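Local coordinates for piwi domain-containing protein (Vanderwaltozyma polyspora, PDB 5THE), which probably binds RNA as an Argonaute, this chain being its C-terminal lobe with the Piwi domain, crystallised with an RNA strand, at residues 173-178 with 204-209; 212-217 with 540-545. One frame throughout, in Å; residues are numbered along the deposited sequence.

Contact 1: 173-178 with 204-209; sequences SLLNLL and KYITDL. With nucleotides of chain B.
L174, L175 and L178 face I206 and T207 between two helices that run almost parallel, their axes 12° apart and 11.1 Å from each other at the closest. At that spacing the contact is made by side chains alone. The focus is CG2 of I206, set anti to the backbone N (chi1 of the residue -68°), a position from which this methyl reaches out to the three leucines. CD1 of L178 presses on it at 3.5 Å, tighter than usual for two carbons, and CD2 of L175 reaches it at 3.8 Å; both leucines cross the isoleucine at about a right angle. CD2 of L174 lies farther off, 4.3 Å from the same CG2. T207 adds its OG1, 4.0 Å from CD1 of L178, but this hydroxyl is hydrogen-bonded to Y189 OH on strand 185-191 and to L203 O. K204 leaves the helix for the RNA, its chain bent at chi2 (-59°), and NZ donates a hydrogen bond to OP1 of U1 of chain B at 2.7 Å; N215 OD1 is its second partner. Replacing this lysine by alanine is likely to leave the phosphate one donor short and N215 OD1 without this mate. One helix thus divides its chemistry: an apolar flank packs on helix 169-179, while a lysine reaches the U1 5' phosphate, as in the guide 5'-phosphate pocket of Argonaute MID domains.

Contact 2: 212-217 with 540-545; sequences GALNSC and DNIKSV. With nucleotides of chain B.
N541 meets G212 where the chain comes off helix 197-210, their CA atoms 5.3 Å apart. CB of N541 rests 3.6 Å from O of G212, and its ND2 makes a weak hydrogen bond to F211 O, of the residue before G212. G212 has positive phi (61°), and a side chain there would run into CB of N541, so both the backbone and the neighbour favour glycine. I542 follows and packs against the same peptide: CG2 is 3.4 Å from O of G212, and CG1 lies 4.0 Å from CA of G212. With chi1 at 55°, CG1 stands between the backbone N and the carbonyl carbon, which leaves CG2 anti to that carbon and directed at G212. The end of L214 comes within 4.4 Å of this CG2 through its CD2. Segment 212-217 leads from helix 197-210 into strand 215-219 of a parallel sheet, consistent with an Argonaute MID domain, beside strand 185-191, whereas 540-545 belongs to the tail that returns here at the chain's C-terminal end. From I542 a type I beta turn carries the tail through K543, whose NZ forms a salt bridge with D301, and S544 to V545, closed by V545 N to I542 O. CG1 of V545, anti to the backbone N (chi1 175°), then meets CD2 of L214 at 3.8 Å, the two side chains crossing obliquely. Farther along the strand, past N215, whose ND2 donates to A213 O at 3.0 Å, the backbone N of C217 donates to OP1 of U1 of chain B at 2.7 Å.

Both segments of contact 1 precede those of contact 2 in sequence, and the centres of the two contacts lie 11 Å apart on the same side of the molecule's centre. Helix 197-210, which supplies one side of contact 1, runs on through a short loop into strand 215-219 of contact 2. This helix packs on helix 169-179 on one flank; on another its D208 OD1 probably accepts a hydrogen bond from N215 ND2, and its D208 O packs against CD1 of I542 in the C-terminal tail. As a result each contact sends one donor to the same phosphate oxygen of chain B, consistent with a 5'-phosphate pocket in the MID part of the lobe.

Contact 1: 173-178 with 204-209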
loop_
_atom_site.group_PDB
_atom_site.type_symbol
_atom_site.label_atom_id
_atom_site.label_comp_id
_atom_site.label_asym_id
_atom_site.label_seq_id
_atom_site.Cartn_x
_atom_site.Cartn_y
_atom_site.Cartn_z
ATOM N N SER A 173 -27.370 -7.061 -15.147
ATOM C CA SER A 173 -27.939 -7.491 -13.873
ATOM C C SER A 173 -27.229 -6.831 -12.705
ATOM O O SER A 173 -27.875 -6.380 -11.753
ATOM C CB SER A 173 -27.856 -9.010 -13.729
ATOM O OG SER A 173 -28.472 -9.660 -14.818
ATOM N N LEU A 174 -25.893 -6.790 -12.747
ATOM C CA LEU A 174 -25.135 -6.224 -11.637
ATOM C C LEU A 174 -25.387 -4.726 -11.516
ATOM O O LEU A 174 -25.568 -4.210 -10.409
ATOM C CB LEU A 174 -23.640 -6.509 -11.820
ATOM C CG LEU A 174 -22.738 -5.946 -10.713
ATOM C CD1 LEU A 174 -23.005 -6.664 -9.390
ATOM C CD2 LEU A 174 -21.252 -6.011 -11.091
ATOM N N LEU A 175 -25.409 -4.020 -12.647
ATOM C CA LEU A 175 -25.743 -2.600 -12.643
ATOM C C LEU A 175 -27.071 -2.352 -11.959
ATOM O O LEU A 175 -27.208 -1.412 -11.168
ATOM C CB LEU A 175 -25.790 -2.066 -14.072
ATOM C CG LEU A 175 -24.437 -1.908 -14.755
ATOM C CD1 LEU A 175 -24.624 -1.402 -16.172
ATOM C CD2 LEU A 175 -23.550 -0.977 -13.951
ATOM N N ASN A 176 -28.065 -3.188 -12.252
ATOM C CA ASN A 176 -29.349 -3.057 -11.581
ATOM C C ASN A 176 -29.214 -3.347 -10.093
ATOM O O ASN A 176 -29.823 -2.667 -9.257
ATOM C CB ASN A 176 -30.372 -3.993 -12.219
ATOM C CG ASN A 176 -31.746 -3.822 -11.623
ATOM O OD1 ASN A 176 -32.418 -2.823 -11.877
ATOM N ND2 ASN A 176 -32.166 -4.785 -10.810
ATOM N N LEU A 177 -28.413 -4.356 -9.748
ATOM C CA LEU A 177 -28.194 -4.696 -8.350
ATOM C C LEU A 177 -27.542 -3.541 -7.595
ATOM O O LEU A 177 -27.930 -3.231 -6.463
ATOM C CB LEU A 177 -27.337 -5.960 -8.273
ATOM C CG LEU A 177 -27.169 -6.685 -6.941
ATOM C CD1 LEU A 177 -26.718 -8.118 -7.197
ATOM C CD2 LEU A 177 -26.171 -5.967 -6.021
ATOM N N LEU A 178 -26.547 -2.891 -8.203
ATOM C CA LEU A 178 -25.808 -1.848 -7.497
ATOM C C LEU A 178 -26.667 -0.608 -7.255
ATOM O O LEU A 178 -26.602 -0.008 -6.179
ATOM C CB LEU A 178 -24.541 -1.491 -8.272
ATOM C CG LEU A 178 -23.549 -2.653 -8.336
ATOM C CD1 LEU A 178 -22.297 -2.246 -9.078
ATOM C CD2 LEU A 178 -23.214 -3.128 -6.933
ATOM N N LYS A 204 -14.215 -4.161 -10.825
ATOM C CA LYS A 204 -13.712 -2.992 -10.117
ATOM C C LYS A 204 -14.089 -1.708 -10.841
ATOM O O LYS A 204 -14.443 -0.710 -10.204
ATOM C CB LYS A 204 -12.200 -3.112 -9.939
ATOM C CG LYS A 204 -11.802 -4.293 -9.042
ATOM C CD LYS A 204 -12.427 -4.166 -7.643
ATOM C CE LYS A 204 -11.793 -5.154 -6.669
ATOM N NZ LYS A 204 -12.368 -5.047 -5.277
ATOM N N TYR A 205 -14.043 -1.727 -12.173
ATOM C CA TYR A 205 -14.450 -0.564 -12.948
ATOM C C TYR A 205 -15.880 -0.162 -12.624
ATOM O O TYR A 205 -16.174 1.015 -12.411
ATOM C CB TYR A 205 -14.305 -0.876 -14.428
ATOM C CG TYR A 205 -14.779 0.210 -15.353
ATOM C CD1 TYR A 205 -13.978 1.308 -15.619
ATOM C CD2 TYR A 205 -16.011 0.120 -15.993
ATOM C CE1 TYR A 205 -14.389 2.297 -16.487
ATOM C CE2 TYR A 205 -16.436 1.109 -16.863
ATOM C CZ TYR A 205 -15.615 2.195 -17.102
ATOM O OH TYR A 205 -16.008 3.193 -17.961
ATOM N N ILE A 206 -16.783 -1.136 -12.579
ATOM C CA ILE A 206 -18.171 -0.848 -12.254
ATOM C C ILE A 206 -18.309 -0.464 -10.792
ATOM O O ILE A 206 -18.930 0.550 -10.452
ATOM C CB ILE A 206 -19.046 -2.060 -12.592
ATOM C CG1 ILE A 206 -19.102 -2.265 -14.111
ATOM C CG2 ILE A 206 -20.423 -1.897 -12.012
ATOM C CD1 ILE A 206 -19.576 -3.671 -14.489
ATOM N N THR A 207 -17.737 -1.272 -9.901
ATOM C CA THR A 207 -18.089 -1.149 -8.494
ATOM C C THR A 207 -17.288 -0.052 -7.799
ATOM O O THR A 207 -17.861 0.722 -7.022
ATOM C CB THR A 207 -17.907 -2.495 -7.805
ATOM O OG1 THR A 207 -18.499 -3.509 -8.632
ATOM C CG2 THR A 207 -18.602 -2.491 -6.452
ATOM N N ASP A 208 -15.976 0.030 -8.051
ATOM C CA ASP A 208 -15.198 1.146 -7.510
ATOM C C ASP A 208 -15.515 2.429 -8.263
ATOM O O ASP A 208 -15.946 3.430 -7.680
ATOM C CB ASP A 208 -13.687 0.897 -7.610
ATOM C CG ASP A 208 -13.187 -0.284 -6.795
ATOM O OD1 ASP A 208 -13.898 -0.801 -5.896
ATOM O OD2 ASP A 208 -12.030 -0.682 -7.071
ATOM N N LEU A 209 -15.288 2.419 -9.574
ATOM C CA LEU A 209 -15.212 3.678 -10.300
ATOM C C LEU A 209 -16.601 4.244 -10.602
ATOM O O LEU A 209 -16.857 5.428 -10.365
ATOM C CB LEU A 209 -14.382 3.476 -11.572
ATOM C CG LEU A 209 -14.158 4.692 -12.468
ATOM C CD1 LEU A 209 -12.841 4.543 -13.165
ATOM C CD2 LEU A 209 -15.296 4.822 -13.485
ATOM O OP3 U B 1 -8.906 -6.592 -4.728
ATOM P P U B 1 -9.761 -7.570 -4.027
ATOM O OP1 U B 1 -11.177 -7.137 -4.104
ATOM O OP2 U B 1 -9.202 -7.838 -2.692
ATOM O "O5'" U B 1 -9.707 -8.917 -4.849
ATOM C "C5'" U B 1 -8.637 -9.839 -4.695
ATOM C "C4'" U B 1 -9.068 -11.180 -5.206
ATOM O "O4'" U B 1 -9.346 -11.087 -6.635
ATOM C "C3'" U B 1 -8.064 -12.309 -5.026
ATOM O "O3'" U B 1 -8.766 -13.488 -4.628
ATOM C "C2'" U B 1 -7.470 -12.483 -6.425
ATOM O "O2'" U B 1 -6.991 -13.780 -6.705
ATOM C "C1'" U B 1 -8.651 -12.112 -7.324
ATOM N N1 U B 1 -8.239 -11.594 -8.645
ATOM C C2 U B 1 -8.703 -12.238 -9.765
ATOM O O2 U B 1 -9.453 -13.186 -9.685
ATOM N N3 U B 1 -8.277 -11.731 -10.971
ATOM C C4 U B 1 -7.439 -10.646 -11.153
ATOM O O4 U B 1 -7.145 -10.289 -12.298
ATOM C C5 U B 1 -6.983 -10.033 -9.943
ATOM C C6 U B 1 -7.384 -10.522 -8.762
#

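Contact 2: 212-217 with 540-545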
loop_
_atom_site.group_PDB
_atom_site.type_symbol
_atom_site.label_atom_id
_atom_site.label_comp_id
_atom_site.label_asym_id
_atom_site.label_seq_id
_atom_site.Cartn_x
_atom_site.Cartn_y
_atom_site.Cartn_z
ATOM N N GLY A 212 -18.707 3.499 -6.676
ATOM C CA GLY A 212 -18.088 3.793 -5.393
ATOM C C GLY A 212 -18.662 2.949 -4.277
ATOM O O GLY A 212 -18.862 3.453 -3.165
ATOM N N ALA A 213 -18.964 1.680 -4.553
ATOM C CA ALA A 213 -19.479 0.770 -3.539
ATOM C C ALA A 213 -18.327 -0.077 -3.003
ATOM O O ALA A 213 -17.501 -0.569 -3.776
ATOM C CB ALA A 213 -20.588 -0.118 -4.104
ATOM N N LEU A 214 -18.252 -0.204 -1.680
ATOM C CA LEU A 214 -17.221 -1.029 -1.061
ATOM C C LEU A 214 -17.387 -2.482 -1.488
ATOM O O LEU A 214 -18.491 -3.028 -1.455
ATOM C CB LEU A 214 -17.302 -0.916 0.464
ATOM C CG LEU A 214 -17.005 0.450 1.083
ATOM C CD1 LEU A 214 -16.928 0.287 2.593
ATOM C CD2 LEU A 214 -15.693 1.049 0.532
ATOM N N ASN A 215 -16.284 -3.119 -1.872
ATOM C CA ASN A 215 -16.372 -4.496 -2.325
ATOM C C ASN A 215 -15.004 -5.147 -2.227
ATOM O O ASN A 215 -13.976 -4.484 -2.369
ATOM C CB ASN A 215 -16.884 -4.583 -3.777
ATOM C CG ASN A 215 -15.869 -4.056 -4.787
ATOM O OD1 ASN A 215 -15.199 -4.833 -5.479
ATOM N ND2 ASN A 215 -15.732 -2.729 -4.860
ATOM N N SER A 216 -15.011 -6.460 -2.025
ATOM C CA SER A 216 -13.828 -7.289 -2.165
ATOM C C SER A 216 -14.173 -8.489 -3.035
ATOM O O SER A 216 -15.317 -8.954 -3.064
ATOM C CB SER A 216 -13.295 -7.785 -0.799
ATOM O OG SER A 216 -13.023 -6.704 0.078
ATOM N N CYS A 217 -13.171 -8.987 -3.736
ATOM C CA CYS A 217 -13.295 -10.221 -4.486
ATOM C C CYS A 217 -12.611 -11.364 -3.762
ATOM O O CYS A 217 -11.620 -11.192 -3.051
ATOM C CB CYS A 217 -12.683 -10.094 -5.878
ATOM S SG CYS A 217 -13.548 -8.910 -6.863
ATOM N N ASP A 540 -16.785 10.003 -6.148
ATOM C CA ASP A 540 -16.402 10.756 -4.950
ATOM C C ASP A 540 -16.613 9.977 -3.651
ATOM O O ASP A 540 -15.960 10.292 -2.647
ATOM C CB ASP A 540 -17.179 12.073 -4.874
ATOM C CG ASP A 540 -16.552 13.175 -5.709
ATOM O OD1 ASP A 540 -15.382 13.023 -6.123
ATOM O OD2 ASP A 540 -17.225 14.201 -5.941
ATOM N N ASN A 541 -17.517 8.982 -3.645
ATOM C CA ASN A 541 -17.753 8.159 -2.455
ATOM C C ASN A 541 -16.459 7.563 -1.916
ATOM O O ASN A 541 -16.294 7.412 -0.701
ATOM C CB ASN A 541 -18.716 7.002 -2.769
ATOM C CG ASN A 541 -20.167 7.434 -2.875
ATOM O OD1 ASN A 541 -20.570 8.460 -2.330
ATOM N ND2 ASN A 541 -20.970 6.627 -3.568
ATOM N N ILE A 542 -15.543 7.179 -2.805
ATOM C CA ILE A 542 -14.410 6.379 -2.383
ATOM C C ILE A 542 -13.084 7.097 -2.581
ATOM O O ILE A 542 -12.034 6.505 -2.352
ATOM C CB ILE A 542 -14.398 5.007 -3.087
ATOM C CG1 ILE A 542 -14.435 5.178 -4.598
ATOM C CG2 ILE A 542 -15.559 4.135 -2.603
ATOM C CD1 ILE A 542 -13.853 3.971 -5.304
ATOM N N LYS A 543 -13.105 8.370 -2.977
ATOM C CA LYS A 543 -11.846 9.084 -3.169
ATOM C C LYS A 543 -11.034 9.154 -1.880
ATOM O O LYS A 543 -9.800 9.215 -1.925
ATOM C CB LYS A 543 -12.114 10.482 -3.734
ATOM C CG LYS A 543 -11.473 10.693 -5.105
ATOM C CD LYS A 543 -12.150 11.797 -5.908
ATOM C CE LYS A 543 -11.531 11.934 -7.300
ATOM N NZ LYS A 543 -10.128 12.476 -7.261
ATOM N N SER A 544 -11.692 9.108 -0.723
ATOM C CA SER A 544 -11.000 9.087 0.556
ATOM C C SER A 544 -10.906 7.683 1.138
ATOM O O SER A 544 -10.622 7.530 2.326
ATOM C CB SER A 544 -11.690 10.024 1.551
ATOM O OG SER A 544 -11.732 11.339 1.036
ATOM N N VAL A 545 -11.137 6.662 0.330
ATOM C CA VAL A 545 -11.137 5.280 0.783
ATOM C C VAL A 545 -9.981 4.556 0.116
ATOM O O VAL A 545 -9.623 4.861 -1.028
ATOM C CB VAL A 545 -12.486 4.605 0.453
ATOM C CG1 VAL A 545 -12.461 3.118 0.806
ATOM C CG2 VAL A 545 -13.629 5.338 1.174
ATOM O OP3 U B 1 -8.906 -6.592 -4.728
ATOM P P U B 1 -9.761 -7.570 -4.027
ATOM O OP1 U B 1 -11.177 -7.137 -4.104
ATOM O OP2 U B 1 -9.202 -7.838 -2.692
ATOM O "O5'" U B 1 -9.707 -8.917 -4.849
ATOM C "C5'" U B 1 -8.637 -9.839 -4.695
ATOM C "C4'" U B 1 -9.068 -11.180 -5.206
ATOM O "O4'" U B 1 -9.346 -11.087 -6.635
ATOM C "C3'" U B 1 -8.064 -12.309 -5.026
ATOM O "O3'" U B 1 -8.766 -13.488 -4.628
ATOM C "C2'" U B 1 -7.470 -12.483 -6.425
ATOM O "O2'" U B 1 -6.991 -13.780 -6.705
ATOM C "C1'" U B 1 -8.651 -12.112 -7.324
ATOM N N1 U B 1 -8.239 -11.594 -8.645
ATOM C C2 U B 1 -8.703 -12.238 -9.765
ATOM O O2 U B 1 -9.453 -13.186 -9.685
ATOM N N3 U B 1 -8.277 -11.731 -10.971
ATOM C C4 U B 1 -7.439 -10.646 -11.153
ATOM O O4 U B 1 -7.145 -10.289 -12.298
ATOM C C5 U B 1 -6.983 -10.033 -9.943
ATOM C C6 U B 1 -7.384 -10.522 -8.762
#